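Local coordinates for conserved domain protein (Streptococcus pneumoniae, PDB 4IAJ) that is of unknown function but folds as a small alpha+beta domain of the DUF4649 family, at residues I7-I12 / E27-S32; R19-E24 / G60-I65; Q47-K52 / F67-Q72. All coordinates share one frame; numbering follows the deposited sequence. Where two conformers were deposited one is given.

Interaction 1: residues I7-I12 / E27-S32; sequences IEITYI and EDFERS
Ile7 and Ile9 of strand 7-12 reach out from the sheet to Phe29 on helix 26-35, and the contact is wholly apolar. Ile7 CD1 lies 3.8 Å from Phe29 CB and nearly as close to the root of the ring at Phe29 CG. Further along the same ring, Ile9 CD1 stands 4.0 Å from Phe29 CE1. The two delta methyls thus meet different parts of one phenylalanine, each isoleucine crossing it at about a right angle and each methyl reaching the ring obliquely. With CG of Phe29 trans to the backbone N (chi1 172°), the ring is carried from the helix toward the strand.

This is a helix packed on one face of a four-stranded antiparallel sheet, in which 7-12 is an inner strand between 18-23 and 46-51. Alternation along the strand puts Ile7 and Ile9 on the helix-covered face. Phe23 of the neighbouring strand meets the Phe29 ring edge-to-face, and Ile65 and Phe66 of the second helix also touch it.

Within the helical segment, Ser32 OG gives a 2.7 Å hydrogen bond to Phe29 O, lying in the carbonyl plane on a lone pair. The C=O...donor angle there is 127°, and the bond ties the serine hydroxyl back to the backbone of the very residue that fills the contact.

Interaction 2: residues R19-E24 / G60-I65; sequences RTVTFE and GTYGDI. With EDO (1,2-ethanediol), chain P.
Residues 19-23, on strand 18-23, run extended, whereas segment 60-65 is irregular. The two backbones lie far apart, the closest pair of CA atoms, Val21 CA and Tyr62 CA, being separated by 10.7 Å, and the side chains of Val21, Phe23 and Tyr62 bridge the distance. Within 60-65 the chain turns, Ile65 N bonding to Tyr62 O at 3.1 Å. Tyr62 does most of the reaching; a chi1 of -177° turns its phenol away from the backbone N and toward the strand. Val21 CG2 touches the ring at its edge, 3.9 Å from Tyr62 CE2. The hydroxyl continues to Phe23, where Tyr62 OH lies near the plane of the phenyl ring at its edge, 3.6 Å from Phe23 CZ.

The loop between strand 54-56 and helix 65-71 is thereby laid against 18-23, an outermost strand of the antiparallel sheet within this chain, on the face that also carries the helices. Tyr11 of the adjacent strand adds a steeply inclined ring to Tyr62.

Thr61 OG1 forms an ST motif, accepting from Asp64 N at 3.3 Å. The same oxygen shares a 2.7 Å hydrogen bond with O1 of a 1,2-ethanediol, probably from the crystallisation liquor, whose O2 lies 3.5 Å from Gly63 CA.

Interaction 3: residues Q47-K52 / F67-Q72; sequences QKLTYK and FYLMKQ
Leu49 extends one methyl, CD2, to the ring of Tyr68, approaching it obliquely with 4.1 Å to Tyr68 CE2. Helix 65-71 here packs on strand 46-51 of the antiparallel sheet, the second helix-on-sheet contact of this alpha+beta fold. The same methyl also looks toward Leu69, with Leu49 CD2 to Leu69 CD2 at 4.4 Å, so one leucine branch lies against two successive helix residues. At a chi1 of 167° the branched end of Leu49 swings to the far side from its own backbone N and projects from the strand toward the helix. The spacings are those of an easy van der Waals fit. Tyr51, two residues further along the strand, points to the same side but only flanks the contact, its side chain staying 5.1 Å from the helical segment.

Leu56 of strand 54-56 touches Leu49, Tyr51 and Leu69, and Tyr58 meets the Tyr68 ring edge-to-face. Tyr26 and Phe29 of the other helix reach Leu69.

At the end of the helix, Tyr68 O accepts from both Lys71 N and Gln72 N, each at 3.2 Å. One face of the Tyr68 ring is covered by Gln72 CG, 3.8 Å above the plane and displaced toward the rim.

From the N terminus, strand 7-12 pairs with strand 18-23, and the chain then turns into helix 26-35; interaction 1 closes this first loop by setting that helix back on the strand. Interaction 2 spans farther, bringing the loop before helix 65-71 to strand 18-23. Its segments alternate with those of interaction 1, so the two contacts cross; Ile7 O to Phe23 N, 2.7 Å apart, is one of the backbone links between them. Interaction 3 follows interaction 1 in series and crosses interaction 2, fixing the last helix to strand 46-51. Together they join both helices and the loop that leads into the second to three neighbouring strands of one sheet.

Interaction 1: residues I7-I12 / E27-S32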
loop_
_atom_site.group_PDB
_atom_site.type_symbol
_atom_site.label_atom_id
_atom_site.label_comp_id
_atom_site.label_asym_id
_atom_site.label_seq_id
_atom_site.Cartn_x
_atom_site.Cartn_y
_atom_site.Cartn_z
ATOM N N ILE B 7 -20.203 -18.197 8.027
ATOM C CA ILE B 7 -19.025 -17.578 8.655
ATOM C C ILE B 7 -19.359 -16.234 9.318
ATOM O O ILE B 7 -19.964 -15.364 8.702
ATOM C CB ILE B 7 -17.865 -17.400 7.659
ATOM C CG1 ILE B 7 -17.461 -18.759 7.106
ATOM C CG2 ILE B 7 -16.665 -16.757 8.340
ATOM C CD1 ILE B 7 -16.301 -18.724 6.144
ATOM N N GLU B 8 -18.989 -16.108 10.593
ATOM C CA GLU B 8 -19.060 -14.859 11.330
ATOM C C GLU B 8 -17.709 -14.636 11.970
ATOM O O GLU B 8 -17.130 -15.557 12.530
ATOM C CB GLU B 8 -20.144 -14.896 12.395
ATOM C CG GLU B 8 -21.536 -15.071 11.807
ATOM C CD GLU B 8 -22.658 -14.559 12.708
ATOM O OE1 GLU B 8 -22.373 -13.976 13.784
ATOM O OE2 GLU B 8 -23.838 -14.735 12.321
ATOM N N ILE B 9 -17.186 -13.426 11.844
ATOM C CA ILE B 9 -15.873 -13.108 12.380
ATOM C C ILE B 9 -15.971 -11.836 13.212
ATOM O O ILE B 9 -16.474 -10.824 12.738
ATOM C CB ILE B 9 -14.830 -12.889 11.279
ATOM C CG1 ILE B 9 -14.753 -14.095 10.327
ATOM C CG2 ILE B 9 -13.470 -12.613 11.897
ATOM C CD1 ILE B 9 -13.964 -13.808 9.057
ATOM N N THR B 10 -15.493 -11.887 14.452
ATOM C CA THR B 10 -15.471 -10.698 15.280
ATOM C C THR B 10 -14.013 -10.379 15.594
ATOM O O THR B 10 -13.237 -11.252 15.954
ATOM C CB THR B 10 -16.296 -10.861 16.561
ATOM O OG1 THR B 10 -17.679 -11.057 16.233
ATOM C CG2 THR B 10 -16.189 -9.622 17.410
ATOM N N TYR B 11 -13.641 -9.126 15.402
ATOM C CA TYR B 11 -12.267 -8.696 15.624
ATOM C C TYR B 11 -12.265 -7.361 16.334
ATOM O O TYR B 11 -13.308 -6.705 16.456
ATOM C CB TYR B 11 -11.498 -8.646 14.304
ATOM C CG TYR B 11 -12.087 -7.733 13.282
ATOM C CD1 TYR B 11 -11.840 -6.371 13.308
ATOM C CD2 TYR B 11 -12.890 -8.235 12.284
ATOM C CE1 TYR B 11 -12.398 -5.527 12.351
ATOM C CE2 TYR B 11 -13.438 -7.413 11.332
ATOM C CZ TYR B 11 -13.206 -6.067 11.371
ATOM O OH TYR B 11 -13.783 -5.286 10.403
ATOM N N ILE B 12 -11.098 -6.987 16.840
ATOM C CA ILE B 12 -10.931 -5.746 17.600
ATOM C C ILE B 12 -10.113 -4.808 16.766
ATOM O O ILE B 12 -8.996 -5.154 16.398
ATOM C CB ILE B 12 -10.176 -5.950 18.929
ATOM C CG1 ILE B 12 -10.713 -7.173 19.686
ATOM C CG2 ILE B 12 -10.254 -4.686 19.781
ATOM C CD1 ILE B 12 -12.164 -7.080 20.083
ATOM N N GLU B 27 -17.981 -19.531 -0.070
ATOM C CA GLU B 27 -17.670 -18.849 -1.321
ATOM C C GLU B 27 -17.738 -17.325 -1.199
ATOM O O GLU B 27 -16.949 -16.639 -1.836
ATOM C CB GLU B 27 -18.619 -19.302 -2.445
ATOM N N ASP B 28 -18.670 -16.785 -0.408
ATOM C CA ASP B 28 -18.738 -15.323 -0.225
ATOM C C ASP B 28 -17.459 -14.836 0.471
ATOM O O ASP B 28 -16.906 -13.802 0.124
ATOM C CB ASP B 28 -19.957 -14.873 0.588
ATOM C CG ASP B 28 -21.277 -15.166 -0.095
ATOM O OD1 ASP B 28 -21.314 -15.280 -1.340
ATOM O OD2 ASP B 28 -22.292 -15.276 0.631
ATOM N N PHE B 29 -16.980 -15.625 1.423
ATOM C CA PHE B 29 -15.758 -15.300 2.144
ATOM C C PHE B 29 -14.547 -15.349 1.209
ATOM O O PHE B 29 -13.731 -14.410 1.162
ATOM C CB PHE B 29 -15.602 -16.252 3.341
ATOM C CG PHE B 29 -14.290 -16.127 4.032
ATOM C CD1 PHE B 29 -13.990 -14.982 4.768
ATOM C CD2 PHE B 29 -13.346 -17.124 3.923
ATOM C CE1 PHE B 29 -12.762 -14.845 5.395
ATOM C CE2 PHE B 29 -12.119 -16.998 4.562
ATOM C CZ PHE B 29 -11.826 -15.859 5.285
ATOM N N GLU B 30 -14.447 -16.422 0.435
ATOM C CA GLU B 30 -13.364 -16.569 -0.539
ATOM C C GLU B 30 -13.349 -15.427 -1.552
ATOM O O GLU B 30 -12.284 -14.876 -1.853
ATOM C CB GLU B 30 -13.478 -17.906 -1.275
ATOM C CG GLU B 30 -13.199 -19.118 -0.408
ATOM C CD GLU B 30 -13.267 -20.417 -1.198
ATOM O OE1 GLU B 30 -14.270 -20.621 -1.923
ATOM O OE2 GLU B 30 -12.318 -21.220 -1.098
ATOM N N ARG B 31 -14.526 -15.086 -2.077
ATOM C CA ARG B 31 -14.673 -13.941 -2.957
ATOM C C ARG B 31 -14.124 -12.669 -2.309
ATOM O O ARG B 31 -13.436 -11.899 -2.983
ATOM C CB ARG B 31 -16.141 -13.694 -3.342
ATOM C CG ARG B 31 -16.504 -14.098 -4.759
ATOM C CD ARG B 31 -17.804 -13.428 -5.212
ATOM N NE ARG B 31 -18.951 -13.866 -4.412
ATOM C CZ ARG B 31 -19.572 -15.039 -4.546
ATOM N NH1 ARG B 31 -19.175 -15.921 -5.465
ATOM N NH2 ARG B 31 -20.598 -15.336 -3.758
ATOM N N SER B 32 -14.445 -12.438 -1.031
ATOM C CA SER B 32 -13.966 -11.228 -0.332
ATOM C C SER B 32 -12.440 -11.231 -0.193
ATOM O O SER B 32 -11.791 -10.174 -0.303
ATOM C CB SER B 32 -14.630 -11.043 1.046
ATOM O OG SER B 32 -14.080 -11.908 2.039
#

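Interaction 2: residues R19-E24 / G60-I65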
loop_
_atom_site.group_PDB
_atom_site.type_symbol
_atom_site.label_atom_id
_atom_site.label_comp_id
_atom_site.label_asym_id
_atom_site.label_seq_id
_atom_site.Cartn_x
_atom_site.Cartn_y
_atom_site.Cartn_z
ATOM N N ARG B 19 -15.762 -5.392 16.058
ATOM C CA ARG B 19 -16.446 -5.358 14.771
ATOM C C ARG B 19 -16.802 -6.759 14.371
ATOM O O ARG B 19 -15.986 -7.654 14.531
ATOM C CB ARG B 19 -15.534 -4.784 13.698
ATOM C CG ARG B 19 -15.093 -3.354 13.933
ATOM C CD ARG B 19 -16.263 -2.457 14.257
ATOM N NE ARG B 19 -15.806 -1.126 14.628
ATOM C CZ ARG B 19 -16.472 -0.265 15.391
ATOM N NH1 ARG B 19 -17.659 -0.585 15.951
ATOM N NH2 ARG B 19 -15.916 0.923 15.623
ATOM N N THR B 20 -18.000 -6.953 13.826
ATOM C CA THR B 20 -18.409 -8.270 13.360
ATOM C C THR B 20 -18.742 -8.199 11.869
ATOM O O THR B 20 -19.474 -7.314 11.451
ATOM C CB THR B 20 -19.609 -8.799 14.162
ATOM O OG1 THR B 20 -19.235 -8.915 15.541
ATOM C CG2 THR B 20 -20.041 -10.170 13.659
ATOM N N VAL B 21 -18.165 -9.111 11.087
ATOM C CA VAL B 21 -18.530 -9.281 9.677
ATOM C C VAL B 21 -19.044 -10.695 9.495
ATOM O O VAL B 21 -18.640 -11.594 10.224
ATOM C CB VAL B 21 -17.376 -8.997 8.695
ATOM C CG1 VAL B 21 -17.010 -7.523 8.745
ATOM C CG2 VAL B 21 -16.145 -9.851 8.982
ATOM N N THR B 22 -19.948 -10.874 8.532
ATOM C CA THR B 22 -20.560 -12.167 8.282
ATOM C C THR B 22 -20.508 -12.504 6.795
ATOM O O THR B 22 -20.505 -11.613 5.935
ATOM C CB THR B 22 -22.038 -12.217 8.747
ATOM O OG1 THR B 22 -22.825 -11.311 7.974
ATOM C CG2 THR B 22 -22.168 -11.836 10.205
ATOM N N PHE B 23 -20.465 -13.799 6.510
ATOM C CA PHE B 23 -20.510 -14.286 5.150
ATOM C C PHE B 23 -21.564 -15.367 5.104
ATOM O O PHE B 23 -21.585 -16.259 5.956
ATOM C CB PHE B 23 -19.114 -14.753 4.701
ATOM C CG PHE B 23 -18.076 -13.664 4.792
ATOM C CD1 PHE B 23 -17.875 -12.783 3.737
ATOM C CD2 PHE B 23 -17.349 -13.479 5.963
ATOM C CE1 PHE B 23 -16.949 -11.770 3.837
ATOM C CE2 PHE B 23 -16.421 -12.457 6.071
ATOM C CZ PHE B 23 -16.215 -11.606 5.010
ATOM N N GLU B 24 -22.482 -15.234 4.147
ATOM C CA GLU B 24 -23.599 -16.160 4.021
ATOM C C GLU B 24 -23.077 -17.529 3.621
ATOM O O GLU B 24 -23.521 -18.542 4.151
ATOM C CB GLU B 24 -24.634 -15.662 3.010
ATOM C CG GLU B 24 -25.918 -16.503 2.996
ATOM C CD GLU B 24 -27.030 -15.904 2.137
ATOM O OE1 GLU B 24 -27.023 -14.674 1.889
ATOM O OE2 GLU B 24 -27.927 -16.667 1.723
ATOM N N GLY B 60 -5.278 -15.760 16.148
ATOM C CA GLY B 60 -4.533 -15.170 15.067
ATOM C C GLY B 60 -5.242 -13.946 14.551
ATOM O O GLY B 60 -6.239 -13.486 15.145
ATOM N N THR B 61 -4.688 -13.417 13.464
ATOM C CA THR B 61 -5.187 -12.219 12.819
ATOM C C THR B 61 -6.291 -12.559 11.849
ATOM O O THR B 61 -6.451 -13.719 11.430
ATOM C CB THR B 61 -4.094 -11.510 12.000
ATOM O OG1 THR B 61 -3.583 -12.419 11.018
ATOM C CG2 THR B 61 -2.965 -11.049 12.877
ATOM N N TYR B 62 -7.048 -11.529 11.475
ATOM C CA TYR B 62 -8.094 -11.672 10.492
ATOM C C TYR B 62 -7.487 -12.164 9.187
ATOM O O TYR B 62 -8.024 -13.050 8.560
ATOM C CB TYR B 62 -8.806 -10.335 10.271
ATOM C CG TYR B 62 -9.970 -10.401 9.313
ATOM C CD1 TYR B 62 -9.755 -10.409 7.928
ATOM C CD2 TYR B 62 -11.278 -10.463 9.772
ATOM C CE1 TYR B 62 -10.807 -10.489 7.045
ATOM C CE2 TYR B 62 -12.339 -10.534 8.883
ATOM C CZ TYR B 62 -12.089 -10.539 7.521
ATOM O OH TYR B 62 -13.140 -10.623 6.639
ATOM N N GLY B 63 -6.356 -11.588 8.804
ATOM C CA GLY B 63 -5.685 -11.924 7.554
ATOM C C GLY B 63 -5.287 -13.374 7.420
ATOM O O GLY B 63 -5.248 -13.880 6.327
ATOM N N ASP B 64 -5.018 -14.045 8.537
ATOM C CA ASP B 64 -4.611 -15.461 8.508
ATOM C C ASP B 64 -5.764 -16.467 8.560
ATOM O O ASP B 64 -5.532 -17.688 8.524
ATOM C CB ASP B 64 -3.667 -15.749 9.678
ATOM C CG ASP B 64 -2.268 -15.266 9.432
ATOM O OD1 ASP B 64 -1.883 -15.089 8.257
ATOM O OD2 ASP B 64 -1.530 -15.097 10.421
ATOM N N ILE B 65 -6.998 -15.986 8.640
ATOM C CA ILE B 65 -8.152 -16.895 8.652
ATOM C C ILE B 65 -8.290 -17.719 7.382
ATOM O O ILE B 65 -8.515 -18.927 7.450
ATOM C CB ILE B 65 -9.483 -16.170 8.894
ATOM C CG1 ILE B 65 -9.505 -15.550 10.287
ATOM C CG2 ILE B 65 -10.642 -17.168 8.782
ATOM C CD1 ILE B 65 -10.707 -14.657 10.526
HETATM C C1 EDO P . -1.701 -10.025 8.432
HETATM O O1 EDO P . -2.102 -11.274 9.009
HETATM C C2 EDO P . -1.797 -10.013 6.905
HETATM O O2 EDO P . -2.542 -11.121 6.375
#

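Interaction 3: residues Q47-K52 / F67-Q72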
loop_
_atom_site.group_PDB
_atom_site.type_symbol
_atom_site.label_atom_id
_atom_site.label_comp_id
_atom_site.label_asym_id
_atom_site.label_seq_id
_atom_site.Cartn_x
_atom_site.Cartn_y
_atom_site.Cartn_z
ATOM N N GLN B 47 -11.347 -12.057 17.772
ATOM C CA GLN B 47 -11.919 -12.374 19.055
ATOM C C GLN B 47 -12.803 -13.599 18.962
ATOM O O GLN B 47 -12.832 -14.392 19.894
ATOM C CB GLN B 47 -12.724 -11.191 19.559
ATOM C CG GLN B 47 -12.944 -11.224 21.055
ATOM C CD GLN B 47 -14.193 -10.484 21.443
ATOM O OE1 GLN B 47 -15.285 -10.787 20.947
ATOM N NE2 GLN B 47 -14.048 -9.493 22.319
ATOM N N LYS B 48 -13.536 -13.753 17.852
ATOM C CA LYS B 48 -14.407 -14.920 17.643
ATOM C C LYS B 48 -14.502 -15.306 16.161
ATOM O O LYS B 48 -14.754 -14.454 15.329
ATOM C CB LYS B 48 -15.805 -14.626 18.174
ATOM C CG LYS B 48 -16.810 -15.746 17.990
ATOM C CD LYS B 48 -18.127 -15.437 18.698
ATOM C CE LYS B 48 -19.023 -14.555 17.843
ATOM N NZ LYS B 48 -20.297 -14.215 18.531
ATOM N N LEU B 49 -14.291 -16.584 15.854
ATOM C CA LEU B 49 -14.473 -17.121 14.505
ATOM C C LEU B 49 -15.486 -18.249 14.579
ATOM O O LEU B 49 -15.232 -19.259 15.218
ATOM C CB LEU B 49 -13.157 -17.626 13.933
ATOM C CG LEU B 49 -13.214 -18.478 12.667
ATOM C CD1 LEU B 49 -13.754 -17.676 11.484
ATOM C CD2 LEU B 49 -11.839 -19.024 12.344
ATOM N N THR B 50 -16.620 -18.074 13.905
ATOM C CA THR B 50 -17.737 -19.011 13.994
ATOM C C THR B 50 -17.988 -19.592 12.610
ATOM O O THR B 50 -18.271 -18.854 11.653
ATOM C CB THR B 50 -19.013 -18.325 14.527
ATOM O OG1 THR B 50 -18.758 -17.742 15.817
ATOM C CG2 THR B 50 -20.137 -19.308 14.675
ATOM N N TYR B 51 -17.871 -20.910 12.515
ATOM C CA TYR B 51 -18.083 -21.641 11.277
ATOM C C TYR B 51 -19.298 -22.562 11.404
ATOM O O TYR B 51 -19.291 -23.501 12.199
ATOM C CB TYR B 51 -16.841 -22.452 10.928
ATOM C CG TYR B 51 -17.002 -23.272 9.678
ATOM C CD1 TYR B 51 -16.975 -22.668 8.427
ATOM C CD2 TYR B 51 -17.184 -24.642 9.739
ATOM C CE1 TYR B 51 -17.121 -23.416 7.270
ATOM C CE2 TYR B 51 -17.329 -25.396 8.588
ATOM C CZ TYR B 51 -17.294 -24.774 7.355
ATOM O OH TYR B 51 -17.430 -25.500 6.201
ATOM N N LYS B 52 -20.330 -22.296 10.608
ATOM C CA LYS B 52 -21.615 -23.007 10.712
ATOM C C LYS B 52 -22.139 -23.033 12.144
ATOM O O LYS B 52 -22.691 -24.033 12.583
ATOM C CB LYS B 52 -21.486 -24.431 10.190
ATOM C CG LYS B 52 -20.867 -24.496 8.813
ATOM C CD LYS B 52 -20.848 -25.916 8.272
ATOM C CE LYS B 52 -22.194 -26.311 7.721
ATOM N NZ LYS B 52 -22.013 -27.372 6.698
ATOM N N PHE B 67 -6.105 -18.896 5.273
ATOM C CA PHE B 67 -5.181 -20.029 5.218
ATOM C C PHE B 67 -5.482 -21.067 6.293
ATOM O O PHE B 67 -5.443 -22.261 6.021
ATOM C CB PHE B 67 -3.746 -19.518 5.322
ATOM C CG PHE B 67 -3.379 -18.611 4.187
ATOM C CD1 PHE B 67 -3.084 -19.140 2.939
ATOM C CD2 PHE B 67 -3.433 -17.225 4.334
ATOM C CE1 PHE B 67 -2.775 -18.313 1.872
ATOM C CE2 PHE B 67 -3.129 -16.388 3.262
ATOM C CZ PHE B 67 -2.808 -16.939 2.028
ATOM N N TYR B 68 -5.776 -20.609 7.507
ATOM C CA TYR B 68 -6.207 -21.500 8.592
ATOM C C TYR B 68 -7.350 -22.415 8.167
ATOM O O TYR B 68 -7.257 -23.629 8.321
ATOM C CB TYR B 68 -6.615 -20.681 9.821
ATOM C CG TYR B 68 -7.267 -21.469 10.952
ATOM C CD1 TYR B 68 -6.499 -22.159 11.903
ATOM C CD2 TYR B 68 -8.648 -21.482 11.089
ATOM C CE1 TYR B 68 -7.106 -22.851 12.948
ATOM C CE2 TYR B 68 -9.261 -22.161 12.124
ATOM C CZ TYR B 68 -8.498 -22.846 13.046
ATOM O OH TYR B 68 -9.160 -23.508 14.049
ATOM N N LEU B 69 -8.428 -21.831 7.648
ATOM C CA LEU B 69 -9.609 -22.598 7.269
ATOM C C LEU B 69 -9.294 -23.609 6.181
ATOM O O LEU B 69 -9.798 -24.724 6.212
ATOM C CB LEU B 69 -10.745 -21.675 6.809
ATOM C CG LEU B 69 -11.451 -20.891 7.912
ATOM C CD1 LEU B 69 -12.567 -20.029 7.335
ATOM C CD2 LEU B 69 -12.005 -21.823 8.984
HETATM N N MSE B 70 -8.441 -23.221 5.242
HETATM C CA MSE B 70 -8.099 -24.074 4.109
HETATM C C MSE B 70 -7.378 -25.319 4.529
HETATM O O MSE B 70 -7.431 -26.316 3.831
HETATM C CB MSE B 70 -7.153 -23.350 3.164
HETATM C CG MSE B 70 -7.821 -23.062 1.839
HETATM SE SE MSE B 70 -6.498 -22.149 0.712
HETATM C CE MSE B 70 -4.758 -22.403 1.586
ATOM N N LYS B 71 -6.672 -25.258 5.656
ATOM C CA LYS B 71 -5.868 -26.375 6.153
ATOM C C LYS B 71 -6.633 -27.243 7.149
ATOM O O LYS B 71 -6.251 -28.374 7.416
ATOM C CB LYS B 71 -4.595 -25.853 6.823
ATOM C CG LYS B 71 -3.612 -25.180 5.886
ATOM C CD LYS B 71 -2.270 -24.986 6.574
ATOM C CE LYS B 71 -1.483 -23.850 5.949
ATOM N NZ LYS B 71 -0.028 -24.045 6.166
ATOM N N GLN B 72 -7.704 -26.697 7.727
ATOM C CA GLN B 72 -8.545 -27.452 8.655
ATOM C C GLN B 72 -9.373 -28.517 7.932
ATOM O O GLN B 72 -9.840 -28.302 6.813
ATOM C CB GLN B 72 -9.523 -26.534 9.391
ATOM C CG GLN B 72 -8.897 -25.550 10.353
ATOM C CD GLN B 72 -8.203 -26.237 11.494
ATOM O OE1 GLN B 72 -6.986 -26.163 11.629
ATOM N NE2 GLN B 72 -8.971 -26.931 12.311
#